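Local coordinates for protein homoprotocatechuate 2,3-dioxygenase (Brevibacterium fuscum, PDB 4Z6M) that cleaves the aromatic ring of homoprotocatechuate with molecular oxygen, using an iron(II) ion held by a facial triad of two histidines and one carboxylate, at residues A21-T26 against P70-A76; L28-R32 against E46-I51. The protein carries 1 engineered substitution. All blocks are in the same frame, centred on the assembly; numbering follows the deposited sequence.

Overall arrangement
Both contacts involve the eight-stranded sheet of the N-terminal glyoxalase-like module, and their centres lie about 12 Å apart. Contact 1 pairs strand 15-25 with strand 73-81; contact 2 sets the start of helix 28-38, which follows strand 15-25 directly, against the turn that joins strand 42-46 to strand 50-54 and the start of the latter. Along the chain, contact 2 is nested inside the loop that contact 1 closes. They touch where Val25 CB packs 3.3 Å from Ser31 OG. Neither supplies an iron ligand: His155, His214 and Glu267 hold the metal in the second module, and the side chain of Ala21 in contact 1 remains about 13 Å from it.

Contact 1: A21-T26 against P70-A76; sequences AELVVT and PVAALKA
Glu22 faces two residues at once, Lys75 and Ala76, and this classic beta bulge shifts the antiparallel register by one. Its carbonyl oxygen accepts from both: Lys75 N at 2.8 Å from Glu22 O, tilted from the carbonyl plane, and Ala76 N on an in-plane lone pair, longer at 3.3 Å. Glu22 N answers with a nearly straight bond to Ala76 O. Beyond the bulge, Val24 N meets Ala73 O at 2.8 Å, almost head-on to the carbonyl.

The buried part is tight. Leu74 CD1 comes within 3.6 Å of Glu22 O and touches the CD2 branch of Leu23. On the face shared with Glu22, Val24 sends CG1 to Val71 O at 3.3 Å, while CG2 leans on Lys75 CB.

Glu22 and the partly exposed Lys75 form the polar flank. With CG anti to the backbone N in both residues (chi1 -176° and -174°), their extended chains run side by side, and Lys75 CD rests 3.5 Å from Glu22 OE2. Their charges do not meet: Glu22 OE2 and Lys75 NZ stay 4.5 Å apart, bridged by a water that donates to the carboxylate and accepts from the amine. The carboxylate is also held by Arg117, which forms a salt bridge to OE1, and by Thr67, hydrogen-bonded to OE2. At the loose, exposed end, Thr26 CG2 merely brushes Pro70 O at 3.9 Å; the Thr26 hydroxyl is hydrogen-bonded to Asp262.

Strand 15-25 is thus zipped to strand 73-81 along one edge and to strand 64-68 along the other. Helix 28-38 reaches Leu23 through Tyr35, and Leu212 of strand 211-218, from the second module, packs on both Leu23 and Leu74.

Contact 2: L28-R32 against E46-I51; sequences LAKSR and EDENQI
Arg32 and Glu46 close one end of this contact with a two-pronged salt bridge. Followed from its root, the arginine first rubs against isoleucine: CB lies 3.5 Å from Ile51 CD1, and CG sits almost as close to the same methyl. CD still grazes that methyl but comes closer to the acid, 3.5 Å from Glu46 OE1. At the end of the chain, NE donates to Glu46 OE1 at 2.8 Å and NH2 to Glu46 OE2 at 2.9 Å, each on the syn lone pair. The guanidinium and carboxylate planes are only 7° apart, so the two groups meet edge to edge, and the paired bonds keep them coplanar and fix the rotation of each against the other. Arg32 reaches across because it is extended from CG to NE, whereas Glu46 folds CG between its backbone N and carbonyl carbon (chi1 62°), bringing the acid round to the helix.

One turn earlier, Leu28 packs on the same buried isoleucine. Its CG and CD1 slide along Ile51, with CG 3.7 Å from Ile51 CD1, while CD2 lies on the backbone of the turn, 3.4 Å from Glu48 O. That turn is braced from within: Asp47 OD1 accepts from Asn49 N, approaching from above the carboxylate plane, and from Gln50 N, nearly in line with the C-O bond.

Asp47 thereby forms an Asx turn in the hairpin connection between strands 42-46 and 50-54. The helix packed against the following strands belongs to the beta-alpha-beta-beta-beta order of secondary structure characteristic of glyoxalase-fold modules.

Contact 1: A21-T26 against P70-A76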
loop_
_atom_site.group_PDB
_atom_site.type_symbol
_atom_site.label_atom_id
_atom_site.label_comp_id
_atom_site.label_asym_id
_atom_site.label_seq_id
_atom_site.Cartn_x
_atom_site.Cartn_y
_atom_site.Cartn_z
ATOM N N ALA A 21 21.850 16.008 -10.450
ATOM C CA ALA A 21 22.033 17.448 -10.298
ATOM C C ALA A 21 23.161 17.714 -9.313
ATOM O O ALA A 21 23.328 16.991 -8.344
ATOM C CB ALA A 21 20.768 18.140 -9.833
ATOM N N GLU A 22 23.889 18.804 -9.557
ATOM C CA GLU A 22 24.838 19.358 -8.588
ATOM C C GLU A 22 24.232 20.647 -8.035
ATOM O O GLU A 22 23.992 21.600 -8.798
ATOM C CB GLU A 22 26.199 19.637 -9.251
ATOM C CG GLU A 22 27.218 20.126 -8.236
ATOM C CD GLU A 22 28.596 20.420 -8.795
ATOM O OE1 GLU A 22 28.798 20.384 -10.037
ATOM O OE2 GLU A 22 29.510 20.645 -7.953
ATOM N N LEU A 23 23.924 20.633 -6.741
ATOM C CA LEU A 23 23.395 21.768 -6.010
ATOM C C LEU A 23 24.467 22.353 -5.118
ATOM O O LEU A 23 25.104 21.624 -4.360
ATOM C CB LEU A 23 22.195 21.355 -5.154
ATOM C CG LEU A 23 20.982 20.775 -5.889
ATOM C CD1 LEU A 23 19.934 20.363 -4.866
ATOM C CD2 LEU A 23 20.385 21.750 -6.886
ATOM N N VAL A 24 24.606 23.679 -5.153
ATOM C CA VAL A 24 25.411 24.378 -4.167
ATOM C C VAL A 24 24.553 24.621 -2.948
ATOM O O VAL A 24 23.400 25.067 -3.047
ATOM C CB VAL A 24 26.003 25.693 -4.715
ATOM C CG1 VAL A 24 26.811 26.395 -3.640
ATOM C CG2 VAL A 24 26.877 25.398 -5.932
ATOM N N VAL A 25 25.115 24.279 -1.798
ATOM C CA VAL A 25 24.471 24.423 -0.486
ATOM C C VAL A 25 25.375 25.232 0.436
ATOM O O VAL A 25 26.581 25.251 0.245
ATOM C CB VAL A 25 24.145 23.050 0.142
ATOM C CG1 VAL A 25 23.230 22.269 -0.790
ATOM C CG2 VAL A 25 25.415 22.260 0.467
ATOM N N THR A 26 24.794 25.908 1.427
ATOM C CA THR A 26 25.562 26.845 2.252
ATOM C C THR A 26 26.139 26.219 3.517
ATOM O O THR A 26 27.164 26.687 4.023
ATOM C CB THR A 26 24.739 28.091 2.649
ATOM O OG1 THR A 26 23.535 27.713 3.327
ATOM C CG2 THR A 26 24.450 28.948 1.401
ATOM N N PRO A 70 29.131 29.662 -1.476
ATOM C CA PRO A 70 28.646 30.839 -0.779
ATOM C C PRO A 70 27.183 31.184 -1.034
ATOM O O PRO A 70 26.538 31.783 -0.162
ATOM C CB PRO A 70 29.572 31.951 -1.300
ATOM C CG PRO A 70 30.076 31.456 -2.624
ATOM C CD PRO A 70 30.174 29.972 -2.471
ATOM N N VAL A 71 26.676 30.795 -2.203
ATOM C CA VAL A 71 25.328 31.134 -2.627
ATOM C C VAL A 71 24.664 29.848 -3.117
ATOM O O VAL A 71 25.100 29.229 -4.095
ATOM C CB VAL A 71 25.310 32.201 -3.743
ATOM C CG1 VAL A 71 23.886 32.499 -4.206
ATOM C CG2 VAL A 71 25.963 33.480 -3.241
ATOM N N ALA A 72 23.585 29.468 -2.450
ATOM C CA ALA A 72 22.820 28.291 -2.863
ATOM C C ALA A 72 22.229 28.456 -4.258
ATOM O O ALA A 72 21.647 29.502 -4.573
ATOM C CB ALA A 72 21.705 28.027 -1.874
ATOM N N ALA A 73 22.417 27.449 -5.100
ATOM C CA ALA A 73 22.112 27.546 -6.530
ATOM C C ALA A 73 22.259 26.192 -7.198
ATOM O O ALA A 73 22.965 25.321 -6.667
ATOM C CB ALA A 73 23.025 28.552 -7.211
ATOM N N LEU A 74 21.625 26.013 -8.355
ATOM C CA LEU A 74 21.950 24.892 -9.236
ATOM C C LEU A 74 23.295 25.156 -9.926
ATOM O O LEU A 74 23.453 26.184 -10.579
ATOM C CB LEU A 74 20.861 24.734 -10.292
ATOM C CG LEU A 74 21.176 23.686 -11.382
ATOM C CD1 LEU A 74 21.092 22.262 -10.835
ATOM C CD2 LEU A 74 20.284 23.847 -12.591
ATOM N N LYS A 75 24.255 24.241 -9.761
ATOM C CA LYS A 75 25.525 24.314 -10.490
ATOM C C LYS A 75 25.487 23.575 -11.820
ATOM O O LYS A 75 26.057 24.046 -12.809
ATOM C CB LYS A 75 26.685 23.809 -9.606
ATOM C CG LYS A 75 28.058 23.985 -10.207
ATOM C CD LYS A 75 29.156 23.915 -9.172
ATOM C CE LYS A 75 30.506 24.036 -9.872
ATOM N NZ LYS A 75 31.563 24.518 -8.954
ATOM N N ALA A 76 24.779 22.434 -11.866
ATOM C CA ALA A 76 24.653 21.688 -13.120
ATOM C C ALA A 76 23.507 20.715 -13.031
ATOM O O ALA A 76 23.299 20.075 -11.993
ATOM C CB ALA A 76 25.916 20.917 -13.429
HETATM O O HOH W 1 31.860 21.620 -8.300
#

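Contact 2: L28-R32 against E46-I51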
loop_
_atom_site.group_PDB
_atom_site.type_symbol
_atom_site.label_atom_id
_atom_site.label_comp_id
_atom_site.label_asym_id
_atom_site.label_seq_id
_atom_site.Cartn_x
_atom_site.Cartn_y
_atom_site.Cartn_z
ATOM N N LEU A 28 26.951 22.403 4.697
ATOM C CA LEU A 28 26.986 21.036 4.209
ATOM C C LEU A 28 26.412 20.056 5.227
ATOM O O LEU A 28 25.690 19.128 4.864
ATOM C CB LEU A 28 28.404 20.660 3.805
ATOM C CG LEU A 28 28.597 19.413 2.953
ATOM C CD1 LEU A 28 28.038 19.599 1.558
ATOM C CD2 LEU A 28 30.083 19.123 2.889
ATOM N N ALA A 29 26.687 20.262 6.513
ATOM C CA ALA A 29 26.132 19.370 7.543
ATOM C C ALA A 29 24.616 19.429 7.662
ATOM O O ALA A 29 23.960 18.398 7.831
ATOM C CB ALA A 29 26.768 19.630 8.902
ATOM N N LYS A 30 24.061 20.634 7.567
ATOM C CA LYS A 30 22.613 20.786 7.634
ATOM C C LYS A 30 21.985 20.128 6.402
ATOM O O LYS A 30 20.962 19.444 6.496
ATOM C CB LYS A 30 22.213 22.263 7.721
ATOM C CG LYS A 30 22.482 22.867 9.096
ATOM C CD LYS A 30 21.912 24.273 9.181
ATOM C CE LYS A 30 21.475 24.648 10.591
ATOM N NZ LYS A 30 20.735 25.954 10.552
ATOM N N SER A 31 22.608 20.326 5.244
ATOM C CA SER A 31 22.116 19.672 4.031
ATOM C C SER A 31 22.221 18.152 4.119
ATOM O O SER A 31 21.303 17.432 3.728
ATOM C CB SER A 31 22.837 20.208 2.806
ATOM O OG SER A 31 22.593 21.598 2.688
ATOM N N ARG A 32 23.319 17.650 4.686
ATOM C CA ARG A 32 23.451 16.202 4.900
ATOM C C ARG A 32 22.338 15.670 5.787
ATOM O O ARG A 32 21.767 14.606 5.515
ATOM C CB ARG A 32 24.806 15.873 5.552
ATOM C CG ARG A 32 25.140 14.385 5.463
ATOM C CD ARG A 32 26.409 14.048 6.248
ATOM N NE ARG A 32 26.896 12.697 5.993
ATOM C CZ ARG A 32 26.346 11.598 6.492
ATOM N NH1 ARG A 32 25.300 11.673 7.304
ATOM N NH2 ARG A 32 26.874 10.417 6.202
ATOM N N GLU A 46 31.838 11.179 0.375
ATOM C CA GLU A 46 31.757 12.508 0.977
ATOM C C GLU A 46 33.102 12.953 1.512
ATOM O O GLU A 46 33.948 12.143 1.883
ATOM C CB GLU A 46 30.681 12.581 2.075
ATOM C CG GLU A 46 30.897 11.688 3.254
ATOM C CD GLU A 46 29.777 11.768 4.274
ATOM O OE1 GLU A 46 29.261 12.878 4.523
ATOM O OE2 GLU A 46 29.417 10.703 4.825
ATOM N N ASP A 47 33.255 14.265 1.549
ATOM C CA ASP A 47 34.377 14.906 2.217
ATOM C C ASP A 47 33.889 16.203 2.865
ATOM O O ASP A 47 32.692 16.355 3.142
ATOM C CB ASP A 47 35.573 15.038 1.251
ATOM C CG ASP A 47 35.293 15.922 0.035
ATOM O OD1 ASP A 47 34.390 16.787 0.091
ATOM O OD2 ASP A 47 35.986 15.745 -1.010
ATOM N N GLU A 48 34.807 17.125 3.149
ATOM C CA GLU A 48 34.433 18.341 3.834
ATOM C C GLU A 48 33.722 19.359 2.947
ATOM O O GLU A 48 33.179 20.348 3.453
ATOM C CB GLU A 48 35.685 18.986 4.452
ATOM C CG GLU A 48 36.448 18.084 5.418
ATOM C CD GLU A 48 35.700 17.812 6.712
ATOM O OE1 GLU A 48 34.668 18.476 6.979
ATOM O OE2 GLU A 48 36.168 16.944 7.496
ATOM N N ASN A 49 33.821 19.169 1.637
ATOM C CA ASN A 49 33.264 20.103 0.659
ATOM C C ASN A 49 32.066 19.591 -0.139
ATOM O O ASN A 49 31.295 20.399 -0.661
ATOM C CB ASN A 49 34.361 20.482 -0.323
ATOM C CG ASN A 49 35.409 21.343 0.328
ATOM O OD1 ASN A 49 35.098 22.417 0.810
ATOM N ND2 ASN A 49 36.620 20.865 0.398
ATOM N N GLN A 50 31.921 18.262 -0.249
ATOM C CA GLN A 50 30.889 17.684 -1.110
ATOM C C GLN A 50 30.338 16.402 -0.520
ATOM O O GLN A 50 31.035 15.662 0.162
ATOM C CB GLN A 50 31.444 17.340 -2.494
ATOM C CG GLN A 50 31.917 18.530 -3.313
ATOM C CD GLN A 50 32.370 18.107 -4.700
ATOM O OE1 GLN A 50 33.248 17.262 -4.852
ATOM N NE2 GLN A 50 31.756 18.675 -5.716
ATOM N N ILE A 51 29.076 16.150 -0.819
ATOM C CA ILE A 51 28.431 14.876 -0.539
ATOM C C ILE A 51 27.797 14.373 -1.807
ATOM O O ILE A 51 27.059 15.099 -2.472
ATOM C CB ILE A 51 27.358 15.011 0.562
ATOM C CG1 ILE A 51 27.996 15.601 1.835
ATOM C CG2 ILE A 51 26.697 13.668 0.830
ATOM C CD1 ILE A 51 26.998 16.033 2.866
#